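Local coordinates for ribonucleoside-diphosphate reductase (Pseudomonas aeruginosa, PDB 5IM3), which probably reduces ribonucleoside diphosphates to deoxyribonucleotides for DNA synthesis, with thioredoxin as the reductant, and binds the allosteric nucleotide dATP, at residues Ala245-Met250 / Asp288-Gln293; Asp405-Arg410 / Tyr453-His458; Asn611-Gly616 / Tyr670-Pro675. One frame throughout, in Å; residues are numbered along the deposited sequence.

Contact 1: Ala245-Met250 / Asp288-Gln293; sequences ATHHEM and DHERDQ
His-247 reaches across to the backbone of His-289, and the hydrogen bond that results joins Ala-245-Met-250 to Asp-288-Gln-293. NE2 of His-247 donates to O of His-289 over 3.1 Å, with an N-H...O angle of 143°. The donor sits well above the carbonyl plane, and the acceptor is tilted from the imidazole plane, so the bond is bent at both ends. CG of His-247 stands anti to the backbone N (chi1 174°), which turns the ring toward the other segment.

The His-247 ring is packed on both faces. The Gln-293 carboxamide is stacked on one of them, 14° between planes, and its OE1 is 3.2 Å above the ring plane, displaced toward the rim. On the opposite face His-289 CD2 stands 3.4 Å off, its ring oblique to that of His-247. At the edge, His-247 CE1 meets Glu-290 OE1 at 3.4 Å, the carboxylate turned across the ring. The imidazole is thus flanked on both faces and at its edge, and its one hydrogen bond across the contact goes to O of His-289.

Van der Waals contacts extend the patch. CD2 of His-248 approaches NE2 of His-289 at 3.7 Å, at the edge of the His-289 ring; that NE2 is buried here and has no polar partner in the model. Beside it, CB of Met-250 rests 3.7 Å from CB of His-289.

Polar contacts outside the pair hold both sides: His-248 ND1 is bonded to Glu-171, and the Asp-292 carboxylate to Gln-320 and Tyr-254. Asp-288 OD1 accepts from Glu-290 N in an Asx turn that opens the 3-10 segment, while His-247-Met-250 form a type I turn. The result is a cluster of three histidines between two interhelical loops, those leading into helices 250-267 and 297-307.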
loop_
_atom_site.group_PDB
_atom_site.type_symbol
_atom_site.label_atom_id
_atom_site.label_comp_id
_atom_site.label_asym_id
_atom_site.label_seq_id
_atom_site.Cartn_x
_atom_site.Cartn_y
_atom_site.Cartn_z
ATOM N N ALA A 245 -19.326 -52.410 37.661
ATOM C CA ALA A 245 -20.293 -51.791 38.557
ATOM C C ALA A 245 -21.076 -50.719 37.811
ATOM O O ALA A 245 -20.589 -50.141 36.835
ATOM C CB ALA A 245 -19.602 -51.186 39.785
ATOM N N THR A 246 -22.297 -50.464 38.287
ATOM C CA THR A 246 -23.153 -49.405 37.778
ATOM C C THR A 246 -23.073 -48.191 38.702
ATOM O O THR A 246 -22.377 -48.197 39.720
ATOM C CB THR A 246 -24.601 -49.890 37.646
ATOM O OG1 THR A 246 -25.101 -50.274 38.933
ATOM C CG2 THR A 246 -24.693 -51.075 36.695
ATOM N N HIS A 247 -23.809 -47.137 38.350
ATOM C CA HIS A 247 -23.758 -45.894 39.111
ATOM C C HIS A 247 -24.310 -46.073 40.521
ATOM O O HIS A 247 -23.559 -45.980 41.496
ATOM C CB HIS A 247 -24.523 -44.783 38.392
ATOM C CG HIS A 247 -24.634 -43.523 39.191
ATOM N ND1 HIS A 247 -25.841 -43.031 39.642
ATOM C CD2 HIS A 247 -23.686 -42.665 39.639
ATOM C CE1 HIS A 247 -25.634 -41.920 40.324
ATOM N NE2 HIS A 247 -24.335 -41.675 40.338
ATOM N N HIS A 248 -25.617 -46.317 40.652
ATOM C CA HIS A 248 -26.206 -46.450 41.981
ATOM C C HIS A 248 -25.559 -47.567 42.789
ATOM O O HIS A 248 -25.696 -47.590 44.017
ATOM C CB HIS A 248 -27.712 -46.682 41.870
ATOM C CG HIS A 248 -28.482 -45.451 41.508
ATOM N ND1 HIS A 248 -28.907 -45.190 40.223
ATOM C CD2 HIS A 248 -28.890 -44.400 42.259
ATOM C CE1 HIS A 248 -29.551 -44.036 40.200
ATOM N NE2 HIS A 248 -29.555 -43.537 41.423
ATOM N N GLU A 249 -24.858 -48.490 42.129
ATOM C CA GLU A 249 -24.053 -49.470 42.844
ATOM C C GLU A 249 -22.880 -48.822 43.570
ATOM O O GLU A 249 -22.316 -49.433 44.484
ATOM C CB GLU A 249 -23.552 -50.528 41.861
ATOM C CG GLU A 249 -23.304 -51.893 42.473
ATOM C CD GLU A 249 -22.996 -52.945 41.421
ATOM O OE1 GLU A 249 -22.116 -53.797 41.665
ATOM O OE2 GLU A 249 -23.629 -52.909 40.344
ATOM N N MET A 250 -22.502 -47.598 43.187
ATOM C CA MET A 250 -21.450 -46.867 43.885
ATOM C C MET A 250 -21.875 -46.396 45.265
ATOM O O MET A 250 -21.013 -45.998 46.056
ATOM C CB MET A 250 -21.009 -45.652 43.067
ATOM C CG MET A 250 -20.221 -45.990 41.825
ATOM S SD MET A 250 -18.698 -46.873 42.209
ATOM C CE MET A 250 -19.207 -48.528 41.769
ATOM N N ASP A 288 -20.473 -38.943 48.440
ATOM C CA ASP A 288 -21.784 -38.864 47.805
ATOM C C ASP A 288 -21.622 -39.279 46.347
ATOM O O ASP A 288 -21.079 -38.519 45.537
ATOM C CB ASP A 288 -22.346 -37.448 47.926
ATOM C CG ASP A 288 -23.758 -37.322 47.386
ATOM O OD1 ASP A 288 -24.212 -38.222 46.648
ATOM O OD2 ASP A 288 -24.415 -36.305 47.693
ATOM N N HIS A 289 -22.087 -40.485 46.013
ATOM C CA HIS A 289 -21.927 -41.004 44.658
ATOM C C HIS A 289 -22.776 -40.256 43.638
ATOM O O HIS A 289 -22.486 -40.329 42.439
ATOM C CB HIS A 289 -22.287 -42.489 44.612
ATOM C CG HIS A 289 -23.761 -42.748 44.576
ATOM N ND1 HIS A 289 -24.547 -42.728 45.707
ATOM C CD2 HIS A 289 -24.593 -43.029 43.544
ATOM C CE1 HIS A 289 -25.799 -42.988 45.374
ATOM N NE2 HIS A 289 -25.854 -43.173 44.067
ATOM N N GLU A 290 -23.818 -39.547 44.076
ATOM C CA GLU A 290 -24.669 -38.828 43.136
ATOM C C GLU A 290 -23.965 -37.629 42.512
ATOM O O GLU A 290 -24.391 -37.161 41.452
ATOM C CB GLU A 290 -25.951 -38.371 43.831
ATOM C CG GLU A 290 -26.973 -39.484 44.046
ATOM C CD GLU A 290 -27.647 -39.933 42.757
ATOM O OE1 GLU A 290 -27.401 -39.314 41.701
ATOM O OE2 GLU A 290 -28.432 -40.904 42.800
ATOM N N ARG A 291 -22.904 -37.117 43.135
ATOM C CA ARG A 291 -22.209 -35.968 42.567
ATOM C C ARG A 291 -21.435 -36.316 41.303
ATOM O O ARG A 291 -20.973 -35.403 40.613
ATOM C CB ARG A 291 -21.282 -35.355 43.617
ATOM C CG ARG A 291 -21.999 -35.093 44.932
ATOM C CD ARG A 291 -21.224 -34.165 45.842
ATOM N NE ARG A 291 -21.830 -34.092 47.168
ATOM C CZ ARG A 291 -21.474 -33.223 48.107
ATOM N NH1 ARG A 291 -20.515 -32.339 47.866
ATOM N NH2 ARG A 291 -22.081 -33.233 49.286
ATOM N N ASP A 292 -21.295 -37.603 40.976
ATOM C CA ASP A 292 -20.749 -37.981 39.677
ATOM C C ASP A 292 -21.664 -37.544 38.541
ATOM O O ASP A 292 -21.196 -37.308 37.420
ATOM C CB ASP A 292 -20.526 -39.493 39.617
ATOM C CG ASP A 292 -19.232 -39.922 40.278
ATOM O OD1 ASP A 292 -18.547 -39.064 40.875
ATOM O OD2 ASP A 292 -18.898 -41.124 40.203
ATOM N N GLN A 293 -22.966 -37.432 38.805
ATOM C CA GLN A 293 -23.913 -37.008 37.782
ATOM C C GLN A 293 -23.723 -35.552 37.373
ATOM O O GLN A 293 -24.283 -35.137 36.352
ATOM C CB GLN A 293 -25.347 -37.220 38.280
ATOM C CG GLN A 293 -25.640 -38.622 38.816
ATOM C CD GLN A 293 -25.408 -39.710 37.783
ATOM O OE1 GLN A 293 -24.269 -40.082 37.505
ATOM N NE2 GLN A 293 -26.490 -40.222 37.207
#

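Contact 2: Asp405-Arg410 / Tyr453-His458. With DTP (2'-deoxyadenosine 5'-triphosphate), chain G.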
loop_
_atom_site.group_PDB
_atom_site.type_symbol
_atom_site.label_atom_id
_atom_site.label_comp_id
_atom_site.label_asym_id
_atom_site.label_seq_id
_atom_site.Cartn_x
_atom_site.Cartn_y
_atom_site.Cartn_z
ATOM N N ASP A 405 10.958 -8.929 38.340
ATOM C CA ASP A 405 11.204 -7.490 38.307
ATOM C C ASP A 405 12.666 -7.243 37.940
ATOM O O ASP A 405 13.565 -7.456 38.761
ATOM C CB ASP A 405 10.867 -6.861 39.655
ATOM C CG ASP A 405 11.505 -5.496 39.833
ATOM O OD1 ASP A 405 11.573 -4.739 38.843
ATOM O OD2 ASP A 405 11.945 -5.184 40.960
ATOM N N TRP A 406 12.905 -6.778 36.716
ATOM C CA TRP A 406 14.252 -6.517 36.229
ATOM C C TRP A 406 14.636 -5.047 36.290
ATOM O O TRP A 406 15.748 -4.692 35.888
ATOM C CB TRP A 406 14.392 -7.044 34.799
ATOM C CG TRP A 406 14.632 -8.509 34.798
ATOM C CD1 TRP A 406 13.691 -9.499 34.842
ATOM C CD2 TRP A 406 15.903 -9.166 34.802
ATOM N NE1 TRP A 406 14.299 -10.730 34.862
ATOM C CE2 TRP A 406 15.656 -10.554 34.837
ATOM C CE3 TRP A 406 17.226 -8.718 34.776
ATOM C CZ2 TRP A 406 16.684 -11.493 34.843
ATOM C CZ3 TRP A 406 18.243 -9.652 34.782
ATOM C CH2 TRP A 406 17.968 -11.023 34.814
ATOM N N THR A 407 13.761 -4.194 36.812
ATOM C CA THR A 407 14.041 -2.763 36.861
ATOM C C THR A 407 15.342 -2.410 37.573
ATOM O O THR A 407 16.030 -1.486 37.108
ATOM C CB THR A 407 12.856 -2.048 37.521
ATOM O OG1 THR A 407 11.697 -2.189 36.690
ATOM C CG2 THR A 407 13.147 -0.567 37.739
ATOM N N PRO A 408 15.735 -3.058 38.676
ATOM C CA PRO A 408 16.938 -2.598 39.395
ATOM C C PRO A 408 18.231 -2.736 38.605
ATOM O O PRO A 408 19.221 -2.083 38.961
ATOM C CB PRO A 408 16.961 -3.483 40.654
ATOM C CG PRO A 408 15.563 -3.986 40.806
ATOM C CD PRO A 408 15.036 -4.129 39.409
ATOM N N VAL A 409 18.257 -3.549 37.554
ATOM C CA VAL A 409 19.497 -3.861 36.849
ATOM C C VAL A 409 19.857 -2.705 35.920
ATOM O O VAL A 409 19.029 -2.258 35.119
ATOM C CB VAL A 409 19.356 -5.185 36.080
ATOM C CG1 VAL A 409 20.601 -5.481 35.257
ATOM C CG2 VAL A 409 19.080 -6.325 37.052
ATOM N N ARG A 410 21.103 -2.240 36.009
ATOM C CA ARG A 410 21.517 -1.013 35.335
ATOM C C ARG A 410 21.500 -1.174 33.818
ATOM O O ARG A 410 21.702 -2.263 33.276
ATOM C CB ARG A 410 22.906 -0.589 35.808
ATOM C CG ARG A 410 24.016 -1.583 35.516
ATOM C CD ARG A 410 25.307 -1.168 36.209
ATOM N NE ARG A 410 25.164 -1.175 37.662
ATOM C CZ ARG A 410 26.163 -1.011 38.522
ATOM N NH1 ARG A 410 27.402 -0.818 38.084
ATOM N NH2 ARG A 410 25.924 -1.045 39.824
ATOM N N TYR A 453 9.341 -7.767 33.953
ATOM C CA TYR A 453 8.774 -6.439 34.147
ATOM C C TYR A 453 9.878 -5.389 34.125
ATOM O O TYR A 453 10.970 -5.611 34.657
ATOM C CB TYR A 453 8.021 -6.353 35.475
ATOM C CG TYR A 453 6.669 -7.023 35.483
ATOM C CD1 TYR A 453 6.556 -8.404 35.591
ATOM C CD2 TYR A 453 5.504 -6.273 35.429
ATOM C CE1 TYR A 453 5.321 -9.019 35.617
ATOM C CE2 TYR A 453 4.261 -6.882 35.453
ATOM C CZ TYR A 453 4.179 -8.256 35.546
ATOM O OH TYR A 453 2.952 -8.871 35.571
ATOM N N LEU A 454 9.587 -4.239 33.519
ATOM C CA LEU A 454 10.529 -3.126 33.491
ATOM C C LEU A 454 9.775 -1.814 33.656
ATOM O O LEU A 454 8.728 -1.611 33.037
ATOM C CB LEU A 454 11.332 -3.105 32.189
ATOM C CG LEU A 454 12.628 -2.302 32.259
ATOM C CD1 LEU A 454 13.663 -3.036 33.099
ATOM C CD2 LEU A 454 13.161 -2.017 30.864
ATOM N N GLU A 455 10.314 -0.929 34.490
ATOM C CA GLU A 455 9.681 0.353 34.755
ATOM C C GLU A 455 9.950 1.324 33.605
ATOM O O GLU A 455 10.969 1.232 32.912
ATOM C CB GLU A 455 10.184 0.922 36.083
ATOM C CG GLU A 455 9.257 1.940 36.729
ATOM C CD GLU A 455 9.512 2.106 38.215
ATOM O OE1 GLU A 455 9.891 1.112 38.876
ATOM O OE2 GLU A 455 9.330 3.229 38.728
ATOM N N THR A 456 9.019 2.268 33.410
ATOM C CA THR A 456 8.932 3.007 32.150
ATOM C C THR A 456 10.024 4.061 31.971
ATOM O O THR A 456 10.242 4.513 30.840
ATOM C CB THR A 456 7.556 3.671 32.032
ATOM O OG1 THR A 456 6.539 2.733 32.409
ATOM C CG2 THR A 456 7.299 4.116 30.602
ATOM N N TRP A 457 10.706 4.469 33.039
ATOM C CA TRP A 457 11.838 5.381 32.917
ATOM C C TRP A 457 13.162 4.654 32.707
ATOM O O TRP A 457 14.191 5.311 32.516
ATOM C CB TRP A 457 11.942 6.282 34.155
ATOM C CG TRP A 457 11.927 5.545 35.464
ATOM C CD1 TRP A 457 10.872 5.422 36.322
ATOM C CD2 TRP A 457 13.016 4.831 36.066
ATOM N NE1 TRP A 457 11.234 4.681 37.417
ATOM C CE2 TRP A 457 12.544 4.303 37.285
ATOM C CE3 TRP A 457 14.340 4.587 35.693
ATOM C CZ2 TRP A 457 13.350 3.547 38.133
ATOM C CZ3 TRP A 457 15.141 3.833 36.540
ATOM C CH2 TRP A 457 14.643 3.325 37.744
ATOM N N HIS A 458 13.162 3.323 32.739
ATOM C CA HIS A 458 14.391 2.560 32.573
ATOM C C HIS A 458 14.992 2.817 31.196
ATOM O O HIS A 458 14.289 2.806 30.182
ATOM C CB HIS A 458 14.101 1.072 32.760
ATOM C CG HIS A 458 15.319 0.234 33.000
ATOM N ND1 HIS A 458 16.176 -0.144 31.990
ATOM C CD2 HIS A 458 15.807 -0.321 34.134
ATOM C CE1 HIS A 458 17.146 -0.887 32.492
ATOM N NE2 HIS A 458 16.944 -1.011 33.791
HETATM P PG DTP G . 29.265 -1.736 41.799
HETATM O O1G DTP G . 29.745 -1.244 40.476
HETATM O O2G DTP G . 29.484 -0.732 42.932
HETATM O O3G DTP G . 27.780 -2.099 41.777
HETATM P PB DTP G . 29.466 -4.555 42.359
HETATM O O1B DTP G . 28.079 -4.521 42.860
HETATM O O2B DTP G . 30.361 -5.370 43.292
HETATM O O3B DTP G . 30.020 -3.067 42.240
HETATM P PA DTP G . 28.457 -6.166 40.275
HETATM O O1A DTP G . 27.424 -6.237 41.293
HETATM O O2A DTP G . 29.039 -7.549 40.096
HETATM O O3A DTP G . 29.543 -5.194 40.902
HETATM O "O5'" DTP G . 27.835 -5.650 38.921
HETATM C "C5'" DTP G . 26.933 -4.525 38.869
HETATM C "C4'" DTP G . 26.209 -4.515 37.546
HETATM O "O4'" DTP G . 27.169 -4.641 36.474
HETATM C "C3'" DTP G . 25.181 -5.630 37.346
HETATM O "O3'" DTP G . 24.017 -5.121 36.694
HETATM C "C2'" DTP G . 25.909 -6.627 36.454
HETATM C "C1'" DTP G . 26.844 -5.745 35.646
HETATM N N9 DTP G . 28.087 -6.398 35.261
HETATM C C8 DTP G . 29.192 -6.562 36.054
HETATM N N7 DTP G . 30.161 -7.239 35.487
HETATM C C5 DTP G . 29.664 -7.531 34.226
HETATM C C6 DTP G . 30.212 -8.217 33.127
HETATM N N6 DTP G . 31.433 -8.758 33.123
HETATM N N1 DTP G . 29.456 -8.321 32.013
HETATM C C2 DTP G . 28.238 -7.771 32.007
HETATM N N3 DTP G . 27.614 -7.105 32.982
HETATM C C4 DTP G . 28.388 -7.018 34.073
#
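His-458 points its imidazole edge at the turn Trp-406-Val-409: NE2 donates to O of Val-409 at 2.8 Å, nearly along the C=O axis and within the ring plane. ND1 accepts from Asp-460 N, which fixes the rotation of the ring. The O of Thr-407 also lies at that edge, 3.2 Å from CD2, and CD1 of Leu-454 lies 3.6 Å above one face of the imidazole, offset toward the rim.

Thr-407 directs its hydroxyl to the strand, since OG1 is anti to the carbonyl carbon (chi1 -65°); there it accepts from N of Glu-455 at 2.9 Å. Its CG2 packs against Glu-455 CB, 3.7 Å away. Trp-406 N donates to Tyr-453 O at 3.1 Å, continuing the parallel pairing of Asp-405 with Tyr-453.

Just past the turn, Arg-410 leads away from the strand. One face of its guanidinium carries C5' of dATP, NH2 donates to O3G at 2.9 Å, and NE pairs with Asp-380. Lys-397 and Val-440 of the second subunit also bind this dATP, as expected for the allosteric specificity site at the dimer interface. The loop after barrel strand 401-405 supplies Val-409 and Arg-410 to that site, held by His-458 and Glu-455 N from the adjacent parallel strand and its following turn.

Contact 3: Asn611-Gly616 / Tyr670-Pro675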
loop_
_atom_site.group_PDB
_atom_site.type_symbol
_atom_site.label_atom_id
_atom_site.label_comp_id
_atom_site.label_asym_id
_atom_site.label_seq_id
_atom_site.Cartn_x
_atom_site.Cartn_y
_atom_site.Cartn_z
ATOM N N ASN A 611 -22.921 -21.680 40.887
ATOM C CA ASN A 611 -23.514 -22.449 41.973
ATOM C C ASN A 611 -24.044 -21.572 43.097
ATOM O O ASN A 611 -24.518 -22.113 44.105
ATOM C CB ASN A 611 -22.493 -23.441 42.532
ATOM C CG ASN A 611 -22.446 -24.735 41.742
ATOM O OD1 ASN A 611 -22.848 -24.784 40.579
ATOM N ND2 ASN A 611 -21.962 -25.797 42.377
ATOM N N HIS A 612 -23.975 -20.246 42.958
ATOM C CA HIS A 612 -24.538 -19.329 43.942
ATOM C C HIS A 612 -25.601 -18.428 43.330
ATOM O O HIS A 612 -25.912 -17.369 43.886
ATOM C CB HIS A 612 -23.425 -18.506 44.587
ATOM C CG HIS A 612 -22.393 -19.345 45.268
ATOM N ND1 HIS A 612 -21.384 -19.983 44.580
ATOM C CD2 HIS A 612 -22.234 -19.681 46.569
ATOM C CE1 HIS A 612 -20.638 -20.662 45.432
ATOM N NE2 HIS A 612 -21.134 -20.498 46.644
ATOM N N ILE A 613 -26.164 -18.829 42.192
ATOM C CA ILE A 613 -27.298 -18.154 41.576
ATOM C C ILE A 613 -28.499 -19.082 41.694
ATOM O O ILE A 613 -28.502 -20.185 41.131
ATOM C CB ILE A 613 -27.024 -17.791 40.107
ATOM C CG1 ILE A 613 -25.809 -16.862 39.991
ATOM C CG2 ILE A 613 -28.257 -17.142 39.477
ATOM C CD1 ILE A 613 -25.999 -15.498 40.634
ATOM N N VAL A 614 -29.515 -18.637 42.423
ATOM C CA VAL A 614 -30.729 -19.424 42.609
ATOM C C VAL A 614 -31.766 -18.967 41.588
ATOM O O VAL A 614 -31.459 -18.838 40.397
ATOM C CB VAL A 614 -31.248 -19.312 44.057
ATOM C CG1 VAL A 614 -30.320 -20.064 44.995
ATOM C CG2 VAL A 614 -31.375 -17.844 44.479
ATOM N N ASP A 615 -32.996 -18.723 42.033
ATOM C CA ASP A 615 -34.040 -18.268 41.129
ATOM C C ASP A 615 -33.740 -16.853 40.652
ATOM O O ASP A 615 -34.462 -15.910 40.991
ATOM C CB ASP A 615 -35.400 -18.337 41.823
ATOM C CG ASP A 615 -35.683 -19.708 42.409
ATOM O OD1 ASP A 615 -35.497 -19.885 43.632
ATOM O OD2 ASP A 615 -36.086 -20.613 41.645
ATOM N N GLY A 616 -32.669 -16.700 39.875
ATOM C CA GLY A 616 -32.308 -15.427 39.293
ATOM C C GLY A 616 -31.540 -14.492 40.199
ATOM O O GLY A 616 -31.193 -13.387 39.762
ATOM N N TYR A 670 -25.970 -14.770 32.461
ATOM C CA TYR A 670 -27.028 -15.448 31.719
ATOM C C TYR A 670 -28.201 -15.791 32.627
ATOM O O TYR A 670 -29.364 -15.557 32.277
ATOM C CB TYR A 670 -26.485 -16.722 31.063
ATOM C CG TYR A 670 -25.475 -16.508 29.952
ATOM C CD1 TYR A 670 -25.493 -15.360 29.167
ATOM C CD2 TYR A 670 -24.509 -17.469 29.680
ATOM C CE1 TYR A 670 -24.573 -15.174 28.149
ATOM C CE2 TYR A 670 -23.584 -17.292 28.668
ATOM C CZ TYR A 670 -23.622 -16.144 27.904
ATOM O OH TYR A 670 -22.705 -15.966 26.893
ATOM N N LEU A 671 -27.914 -16.357 33.802
ATOM C CA LEU A 671 -28.982 -16.782 34.701
ATOM C C LEU A 671 -29.833 -15.618 35.181
ATOM O O LEU A 671 -30.980 -15.830 35.585
ATOM C CB LEU A 671 -28.392 -17.523 35.902
ATOM C CG LEU A 671 -27.737 -18.869 35.595
ATOM C CD1 LEU A 671 -27.149 -19.481 36.858
ATOM C CD2 LEU A 671 -28.738 -19.826 34.957
ATOM N N GLN A 672 -29.299 -14.401 35.157
ATOM C CA GLN A 672 -30.060 -13.206 35.482
ATOM C C GLN A 672 -30.569 -12.492 34.237
ATOM O O GLN A 672 -31.264 -11.478 34.356
ATOM C CB GLN A 672 -29.199 -12.255 36.321
ATOM C CG GLN A 672 -28.617 -12.900 37.575
ATOM C CD GLN A 672 -27.640 -11.998 38.297
ATOM O OE1 GLN A 672 -28.038 -11.142 39.086
ATOM N NE2 GLN A 672 -26.350 -12.184 38.031
ATOM N N HIS A 673 -30.251 -13.008 33.048
ATOM C CA HIS A 673 -30.631 -12.381 31.782
ATOM C C HIS A 673 -30.097 -10.955 31.694
ATOM O O HIS A 673 -30.764 -10.049 31.188
ATOM C CB HIS A 673 -32.147 -12.412 31.586
ATOM C CG HIS A 673 -32.709 -13.796 31.492
ATOM N ND1 HIS A 673 -33.101 -14.516 32.599
ATOM C CD2 HIS A 673 -32.933 -14.597 30.423
ATOM C CE1 HIS A 673 -33.550 -15.698 32.216
ATOM N NE2 HIS A 673 -33.457 -15.773 30.900
ATOM N N ILE A 674 -28.882 -10.757 32.190
ATOM C CA ILE A 674 -28.197 -9.470 32.123
ATOM C C ILE A 674 -27.180 -9.544 30.989
ATOM O O ILE A 674 -26.294 -10.413 31.028
ATOM C CB ILE A 674 -27.501 -9.121 33.447
ATOM C CG1 ILE A 674 -28.511 -9.077 34.597
ATOM C CG2 ILE A 674 -26.776 -7.782 33.317
ATOM C CD1 ILE A 674 -27.870 -8.824 35.955
ATOM N N PRO A 675 -27.262 -8.681 29.976
ATOM C CA PRO A 675 -26.187 -8.634 28.980
ATOM C C PRO A 675 -24.941 -8.008 29.578
ATOM O O PRO A 675 -25.018 -7.095 30.403
ATOM C CB PRO A 675 -26.774 -7.770 27.858
ATOM C CG PRO A 675 -27.796 -6.923 28.529
ATOM C CD PRO A 675 -28.363 -7.759 29.642
#
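The carboxamide of Gln-672 is the flat group that meets the facing loop, and it does so loosely: its NE2 lies 4.2 Å from CD1 of Ile-613, and its OE1 comes no nearer than 3.9 Å to O of Gly-616. In the neighbouring His-673 ring, Tyr-670 O lies over one face, offset toward the rim. The closer approach of Gln-672 is made by its aliphatic stem, CG standing 3.4 Å from Gly-616 O. NE2 is bonded back to Ala-668 O, one turn earlier, which probably limits the rotation of the amide.

The contact joins the loop after strand 600-608 to the last turn of helix 665-672, which follows the parallel neighbour strand 659-663 in the barrel domain. A Schellman motif ends that helix: His-673 has positive phi (57°), and its N bonds to Tyr-670 O at 2.8 Å. On the loop side, an inverse gamma turn centred on Asp-615 carries Gly-616 alongside the helix end.

Apolar packing supplies the rest. The Ile-613 and Leu-671 side chains meet at a slant, CG2 of Ile-613 touching CB of Leu-671 at 3.6 Å. With CG1 of Ile-613 beside the backbone N (chi1 -60°), CG2 is left anti to that N and faces Leu-671. CD1 of Leu-671 covers CB of Ile-613 at 3.7 Å, while Leu-671 also rests on Tyr-808 and Arg-811 of helix 807-815.

Overall arrangement
Followed from the N terminus, the three contacts come in series: each closes its loop before the next opens, so none nests in or crosses another. Contact 1 closes first, enclosing a largely helical stretch and tying together two interhelical loops. Contact 2 closes the next, joining the C-terminal ends of parallel strands 401-405 and 450-455, with helix 427-440 in the intervening chain, beside bound dATP. Contact 3 closes the last, linking the loop after strand 600-608 to helix 665-672. Contacts 2 and 3 share the barrel domain, yet their centres are 44 Å apart. Contacts 1 and 3 are closer, with nearest atoms about 9 Å apart, whereas contacts 1 and 2 lie on opposite sides of the chain's centre.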